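Local coordinates for pheromone cOB1/lipoprotein, YaeC family (Enterococcus faecalis, PDB 4EF1) that probably binds methionine at the cell surface as the lipoprotein receptor of an ABC-type uptake system, and is also the precursor of the sex pheromone cOB1, at residues 79-84 / 203-208; 58-63 / 199-204. One frame throughout, in Å; residues are numbered along the deposited sequence.

Contact 1: 79-84 / 203-208; sequences GAIHLE and NIIAVR. With MSE (selenomethionine), chain C.
Asn-203, in strand 203-208, pairs with His-82 of the antiparallel strand 79-83. Its backbone N gives a nearly straight bond to His-82 O (2.6 Å), and its O takes the N-H of Ile-81 (2.8 Å). With Ile-81 and His-82 both facing this one residue, the pairing has the form of a classic beta bulge. The CB of Asn-203 sits over one face of the His-82 ring, displaced toward the rim and 3.7 Å from CE1, a CH-pi contact. With CG anti to its carbonyl carbon (chi1 -77°), Asn-203 carries its amide on to the backbone end of the bound selenomethionine: OD1 accepts from the ligand N (2.9 Å), while ND2 donates to the ligand O (2.9 Å). OD1 is also bonded to His-15 NE2. Glu-84 shares the ligand amino group, taking it at OE1 (2.8 Å), while its OE2 accepts from His-82 NE2 (2.9 Å) on the anti side of the carboxylate. That donor bond lies in the imidazole plane, and Tyr-57 OH is hydrogen-bonded to ND1, the other ring nitrogen; together the two bonds hold the ring's rotation. His-82 is a second-shell residue orienting a first-shell carboxylate. Ile-204 comes next, in a non-hydrogen-bonded pair with Ala-80, its CG2 reaching Ala-80 CA and, less closely, CB. Ile-205 returns to the face of Asn-203; its N is bonded to Gly-79 O (3.0 Å), and its side chain runs obliquely across that of Ile-81, CG1 against CG1, with Leu-224 of helix 215-225 packing on both. The Asn-203 amide matches the ligand with one acceptor and one donor, and the Glu-84 carboxylate probably adds charge compensation for an ammonium group, an arrangement suited to a free amino acid.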
loop_
_atom_site.group_PDB
_atom_site.type_symbol
_atom_site.label_atom_id
_atom_site.label_comp_id
_atom_site.label_asym_id
_atom_site.label_seq_id
_atom_site.Cartn_x
_atom_site.Cartn_y
_atom_site.Cartn_z
ATOM N N GLY A 79 -14.292 2.189 2.877
ATOM C CA GLY A 79 -13.713 2.351 4.214
ATOM C C GLY A 79 -12.282 1.849 4.297
ATOM O O GLY A 79 -11.932 0.866 3.682
ATOM N N ALA A 80 -11.465 2.546 5.085
ATOM C CA ALA A 80 -10.073 2.151 5.326
ATOM C C ALA A 80 -10.056 0.957 6.282
ATOM O O ALA A 80 -10.798 0.935 7.293
ATOM C CB ALA A 80 -9.305 3.288 5.947
ATOM N N ILE A 81 -9.146 0.039 6.024
ATOM C CA ILE A 81 -8.994 -1.176 6.828
ATOM C C ILE A 81 -7.644 -1.274 7.556
ATOM O O ILE A 81 -7.585 -1.658 8.714
ATOM C CB ILE A 81 -9.185 -2.396 5.971
ATOM C CG1 ILE A 81 -10.499 -2.356 5.214
ATOM C CG2 ILE A 81 -9.098 -3.669 6.822
ATOM C CD1 ILE A 81 -11.769 -2.206 6.031
ATOM N N HIS A 82 -6.560 -0.904 6.891
ATOM C CA HIS A 82 -5.213 -1.012 7.471
ATOM C C HIS A 82 -4.169 -0.165 6.795
ATOM O O HIS A 82 -4.324 0.198 5.657
ATOM C CB HIS A 82 -4.745 -2.463 7.443
ATOM C CG HIS A 82 -4.264 -2.943 6.085
ATOM N ND1 HIS A 82 -5.055 -3.599 5.228
ATOM C CD2 HIS A 82 -3.010 -2.893 5.499
ATOM C CE1 HIS A 82 -4.369 -3.951 4.165
ATOM N NE2 HIS A 82 -3.104 -3.496 4.312
ATOM N N LEU A 83 -3.048 0.047 7.503
ATOM C CA LEU A 83 -1.864 0.799 7.034
ATOM C C LEU A 83 -0.690 -0.168 6.835
ATOM O O LEU A 83 -0.551 -1.203 7.561
ATOM C CB LEU A 83 -1.416 1.814 8.105
ATOM C CG LEU A 83 -2.429 2.687 8.829
ATOM C CD1 LEU A 83 -1.775 3.657 9.814
ATOM C CD2 LEU A 83 -3.279 3.432 7.808
ATOM N N GLU A 84 0.172 0.178 5.877
ATOM C CA GLU A 84 1.412 -0.555 5.608
ATOM C C GLU A 84 2.583 0.456 5.550
ATOM O O GLU A 84 2.959 0.898 4.446
ATOM C CB GLU A 84 1.312 -1.234 4.241
ATOM C CG GLU A 84 0.307 -2.326 4.175
ATOM C CD GLU A 84 0.269 -3.013 2.816
ATOM O OE1 GLU A 84 1.180 -2.827 1.921
ATOM O OE2 GLU A 84 -0.716 -3.749 2.668
ATOM N N ASN A 203 -5.124 1.388 3.462
ATOM C CA ASN A 203 -5.645 0.589 2.370
ATOM C C ASN A 203 -7.151 0.421 2.569
ATOM O O ASN A 203 -7.601 0.123 3.684
ATOM C CB ASN A 203 -4.958 -0.763 2.297
ATOM C CG ASN A 203 -3.570 -0.690 1.678
ATOM O OD1 ASN A 203 -3.108 -1.633 1.015
ATOM N ND2 ASN A 203 -2.889 0.451 1.890
ATOM N N ILE A 204 -7.905 0.531 1.472
ATOM C CA ILE A 204 -9.357 0.588 1.536
ATOM C C ILE A 204 -10.075 -0.551 0.809
ATOM O O ILE A 204 -9.495 -1.286 -0.014
ATOM C CB ILE A 204 -9.915 1.920 0.931
ATOM C CG1 ILE A 204 -9.679 2.014 -0.593
ATOM C CG2 ILE A 204 -9.395 3.149 1.643
ATOM C CD1 ILE A 204 -10.238 3.278 -1.207
ATOM N N ILE A 205 -11.367 -0.649 1.106
ATOM C CA ILE A 205 -12.281 -1.456 0.298
ATOM C C ILE A 205 -12.873 -0.457 -0.673
ATOM O O ILE A 205 -13.413 0.533 -0.248
ATOM C CB ILE A 205 -13.410 -2.090 1.096
ATOM C CG1 ILE A 205 -12.848 -3.046 2.151
ATOM C CG2 ILE A 205 -14.389 -2.816 0.171
ATOM C CD1 ILE A 205 -12.095 -4.224 1.571
ATOM N N ALA A 206 -12.812 -0.758 -1.966
ATOM C CA ALA A 206 -13.400 0.122 -2.998
ATOM C C ALA A 206 -14.485 -0.668 -3.732
ATOM O O ALA A 206 -14.321 -1.827 -3.957
ATOM C CB ALA A 206 -12.321 0.592 -3.964
ATOM N N VAL A 207 -15.550 0.005 -4.135
ATOM C CA VAL A 207 -16.665 -0.596 -4.890
ATOM C C VAL A 207 -17.118 0.368 -5.960
ATOM O O VAL A 207 -16.728 1.537 -5.929
ATOM C CB VAL A 207 -17.885 -0.960 -3.961
ATOM C CG1 VAL A 207 -17.457 -2.023 -2.937
ATOM C CG2 VAL A 207 -18.497 0.275 -3.274
ATOM N N ARG A 208 -17.966 -0.101 -6.891
ATOM C CA ARG A 208 -18.554 0.777 -7.895
ATOM C C ARG A 208 -19.568 1.668 -7.179
ATOM O O ARG A 208 -20.183 1.257 -6.170
ATOM C CB ARG A 208 -19.237 -0.027 -9.022
ATOM C CG ARG A 208 -18.283 -0.817 -9.918
ATOM C CD ARG A 208 -18.978 -1.473 -11.123
ATOM N NE ARG A 208 -19.991 -2.433 -10.698
ATOM C CZ ARG A 208 -19.762 -3.656 -10.207
ATOM N NH1 ARG A 208 -18.551 -4.167 -10.151
ATOM N NH2 ARG A 208 -20.775 -4.420 -9.857
HETATM N N MSE C 301 -0.520 -2.132 -0.140
HETATM C CA MSE C 301 0.118 -0.902 -0.759
HETATM C C MSE C 301 0.611 0.103 0.287
HETATM O O MSE C 301 -0.106 0.377 1.262
HETATM O OXT MSE C 301 1.701 0.714 0.120
HETATM C CB MSE C 301 -0.809 -0.221 -1.766
HETATM C CG MSE C 301 -0.182 0.929 -2.563
HETATM SE SE MSE C 301 -1.523 1.868 -3.575
HETATM C CE MSE C 301 -1.986 0.470 -4.915
#

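Contact 2: 58-63 / 199-204; sequences FQHVPF and SPYANI. With MSE (selenomethionine), chain C.
Aromatic and selenium contacts centre on His-60, whose imidazole is sandwiched. Tyr-201 brings an edge to one face, CD1 lying over the ring centre, with the planes at 73° and the centroids 5.0 Å apart; the selenium of the bound selenomethionine lies over the opposite face, 3.5 Å from His-60 NE2. With CG between the backbone N and the carbonyl carbon (chi1 52°), the ring stands where ND1 can accept from Phe-63 N (3.3 Å), the N-cap bond of helix 61-71, while NE2 is bonded to Asp-113. The ligand methyl CE rests over the centre of the Phe-63 ring and approaches Phe-58 CE2 obliquely at 3.7 Å, with Gln-59 CB also near. These groups form the side-chain end of a methionine site in a periplasmic-binding-protein fold, where strand 55-60 hands over to helix 61-71 beside the ligand. Among the apolar contacts, Pro-62 CG meets Tyr-201 CE1 at 3.7 Å with the side chains roughly at right angles, and Val-61 CG2 touches Ile-204 CG2 at 3.9 Å. The direct backbone hydrogen bond runs from Ile-204 N to Gln-59 O (2.8 Å), and CA-H...O contacts lie beside it, such as His-60 CA to Ala-202 O. Two waters extend the joint: one accepts from Phe-58 N and donates to Ile-204 O, and the other accepts from Val-61 N at the first turn of the helix while donating to the carbonyls of both Pro-200 and Ala-202.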
loop_
_atom_site.group_PDB
_atom_site.type_symbol
_atom_site.label_atom_id
_atom_site.label_comp_id
_atom_site.label_asym_id
_atom_site.label_seq_id
_atom_site.Cartn_x
_atom_site.Cartn_y
_atom_site.Cartn_z
ATOM N N PHE A 58 -6.815 -3.443 -2.002
ATOM C CA PHE A 58 -5.393 -3.392 -2.373
ATOM C C PHE A 58 -4.774 -1.985 -2.333
ATOM O O PHE A 58 -3.554 -1.872 -2.272
ATOM C CB PHE A 58 -5.187 -4.010 -3.788
ATOM C CG PHE A 58 -5.411 -3.035 -4.900
ATOM C CD1 PHE A 58 -6.695 -2.697 -5.290
ATOM C CD2 PHE A 58 -4.343 -2.469 -5.563
ATOM C CE1 PHE A 58 -6.900 -1.797 -6.302
ATOM C CE2 PHE A 58 -4.545 -1.552 -6.579
ATOM C CZ PHE A 58 -5.822 -1.223 -6.950
ATOM N N GLN A 59 -5.577 -0.930 -2.435
ATOM C CA GLN A 59 -5.055 0.445 -2.624
ATOM C C GLN A 59 -5.378 1.397 -1.496
ATOM O O GLN A 59 -6.391 1.223 -0.811
ATOM C CB GLN A 59 -5.633 1.043 -3.908
ATOM C CG GLN A 59 -7.125 1.333 -3.912
ATOM C CD GLN A 59 -7.743 1.534 -5.293
ATOM O OE1 GLN A 59 -7.174 2.215 -6.154
ATOM N NE2 GLN A 59 -8.936 0.928 -5.507
ATOM N N HIS A 60 -4.546 2.439 -1.373
ATOM C CA HIS A 60 -4.777 3.560 -0.480
ATOM C C HIS A 60 -5.460 4.696 -1.225
ATOM O O HIS A 60 -5.550 4.649 -2.439
ATOM C CB HIS A 60 -3.482 4.000 0.237
ATOM C CG HIS A 60 -2.285 4.276 -0.670
ATOM N ND1 HIS A 60 -2.294 5.237 -1.627
ATOM C CD2 HIS A 60 -0.987 3.791 -0.620
ATOM C CE1 HIS A 60 -1.077 5.298 -2.229
ATOM N NE2 HIS A 60 -0.272 4.421 -1.617
ATOM N N VAL A 61 -5.983 5.684 -0.500
ATOM C CA VAL A 61 -6.789 6.780 -1.072
ATOM C C VAL A 61 -6.059 7.655 -2.100
ATOM O O VAL A 61 -6.608 7.956 -3.141
ATOM C CB VAL A 61 -7.487 7.662 0.012
ATOM C CG1 VAL A 61 -8.192 8.879 -0.609
ATOM C CG2 VAL A 61 -8.511 6.822 0.802
ATOM N N PRO A 62 -4.803 8.047 -1.822
ATOM C CA PRO A 62 -4.123 8.817 -2.874
ATOM C C PRO A 62 -3.972 8.047 -4.214
ATOM O O PRO A 62 -4.162 8.622 -5.291
ATOM C CB PRO A 62 -2.779 9.172 -2.218
ATOM C CG PRO A 62 -3.050 9.169 -0.754
ATOM C CD PRO A 62 -4.051 8.051 -0.550
ATOM N N PHE A 63 -3.704 6.738 -4.146
ATOM C CA PHE A 63 -3.611 5.929 -5.336
ATOM C C PHE A 63 -5.005 5.856 -6.005
ATOM O O PHE A 63 -5.126 6.015 -7.202
ATOM C CB PHE A 63 -3.123 4.517 -5.005
ATOM C CG PHE A 63 -2.949 3.645 -6.220
ATOM C CD1 PHE A 63 -4.017 2.959 -6.737
ATOM C CD2 PHE A 63 -1.708 3.510 -6.823
ATOM C CE1 PHE A 63 -3.877 2.162 -7.873
ATOM C CE2 PHE A 63 -1.547 2.716 -7.950
ATOM C CZ PHE A 63 -2.633 2.028 -8.477
ATOM N N SER A 199 -0.865 7.203 8.158
ATOM C CA SER A 199 -2.330 7.391 8.219
ATOM C C SER A 199 -3.015 7.699 6.881
ATOM O O SER A 199 -4.045 7.044 6.535
ATOM C CB SER A 199 -2.697 8.432 9.303
ATOM O OG SER A 199 -1.808 9.548 9.316
ATOM N N PRO A 200 -2.451 8.655 6.101
ATOM C CA PRO A 200 -3.088 8.944 4.807
ATOM C C PRO A 200 -3.008 7.791 3.802
ATOM O O PRO A 200 -3.725 7.802 2.822
ATOM C CB PRO A 200 -2.308 10.159 4.287
ATOM C CG PRO A 200 -1.405 10.584 5.406
ATOM C CD PRO A 200 -1.158 9.354 6.209
ATOM N N TYR A 201 -2.162 6.803 4.057
ATOM C CA TYR A 201 -1.987 5.661 3.170
ATOM C C TYR A 201 -2.700 4.388 3.647
ATOM O O TYR A 201 -2.278 3.303 3.318
ATOM C CB TYR A 201 -0.479 5.404 2.928
ATOM C CG TYR A 201 0.127 6.633 2.334
ATOM C CD1 TYR A 201 -0.138 6.989 1.013
ATOM C CD2 TYR A 201 0.856 7.549 3.145
ATOM C CE1 TYR A 201 0.332 8.194 0.498
ATOM C CE2 TYR A 201 1.359 8.709 2.619
ATOM C CZ TYR A 201 1.102 9.026 1.301
ATOM O OH TYR A 201 1.572 10.180 0.815
ATOM N N ALA A 202 -3.812 4.538 4.342
ATOM C CA ALA A 202 -4.642 3.378 4.749
ATOM C C ALA A 202 -5.178 2.699 3.475
ATOM O O ALA A 202 -5.574 3.365 2.516
ATOM C CB ALA A 202 -5.807 3.812 5.680
ATOM N N ASN A 203 -5.124 1.388 3.462
ATOM C CA ASN A 203 -5.645 0.589 2.370
ATOM C C ASN A 203 -7.151 0.421 2.569
ATOM O O ASN A 203 -7.601 0.123 3.684
ATOM C CB ASN A 203 -4.958 -0.763 2.297
ATOM C CG ASN A 203 -3.570 -0.690 1.678
ATOM O OD1 ASN A 203 -3.108 -1.633 1.015
ATOM N ND2 ASN A 203 -2.889 0.451 1.890
ATOM N N ILE A 204 -7.905 0.531 1.472
ATOM C CA ILE A 204 -9.357 0.588 1.536
ATOM C C ILE A 204 -10.075 -0.551 0.809
ATOM O O ILE A 204 -9.495 -1.286 -0.014
ATOM C CB ILE A 204 -9.915 1.920 0.931
ATOM C CG1 ILE A 204 -9.679 2.014 -0.593
ATOM C CG2 ILE A 204 -9.395 3.149 1.643
ATOM C CD1 ILE A 204 -10.238 3.278 -1.207
HETATM N N MSE C 301 -0.520 -2.132 -0.140
HETATM C CA MSE C 301 0.118 -0.902 -0.759
HETATM C C MSE C 301 0.611 0.103 0.287
HETATM O O MSE C 301 -0.106 0.377 1.262
HETATM O OXT MSE C 301 1.701 0.714 0.120
HETATM C CB MSE C 301 -0.809 -0.221 -1.766
HETATM C CG MSE C 301 -0.182 0.929 -2.563
HETATM SE SE MSE C 301 -1.523 1.868 -3.575
HETATM C CE MSE C 301 -1.986 0.470 -4.915
HETATM O O HOH W 1 -8.697 -1.431 -2.608
HETATM O O HOH W 2 -5.947 5.984 2.220
#

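From the N terminus, 58-63 comes first, ending strand 55-60 and beginning helix 61-71; the chain then returns along strand 75-83 to 79-84. Both meet the later segment 199-208, where contact 1 closes a loop of 118 residues and contact 2 one of 135. The two closures cross: contact 2 starts first and also ends first, and their second segments overlap at Asn-203 and Ile-204. Strand 203-208 thus lies between strands 55-60 and 75-83 in the six-stranded mixed sheet, and Ala-202 packs against Ala-80 and Leu-83. Contact 1 reaches the ligand's amino acid end and contact 2 its selenium end, with Asn-203 common to both.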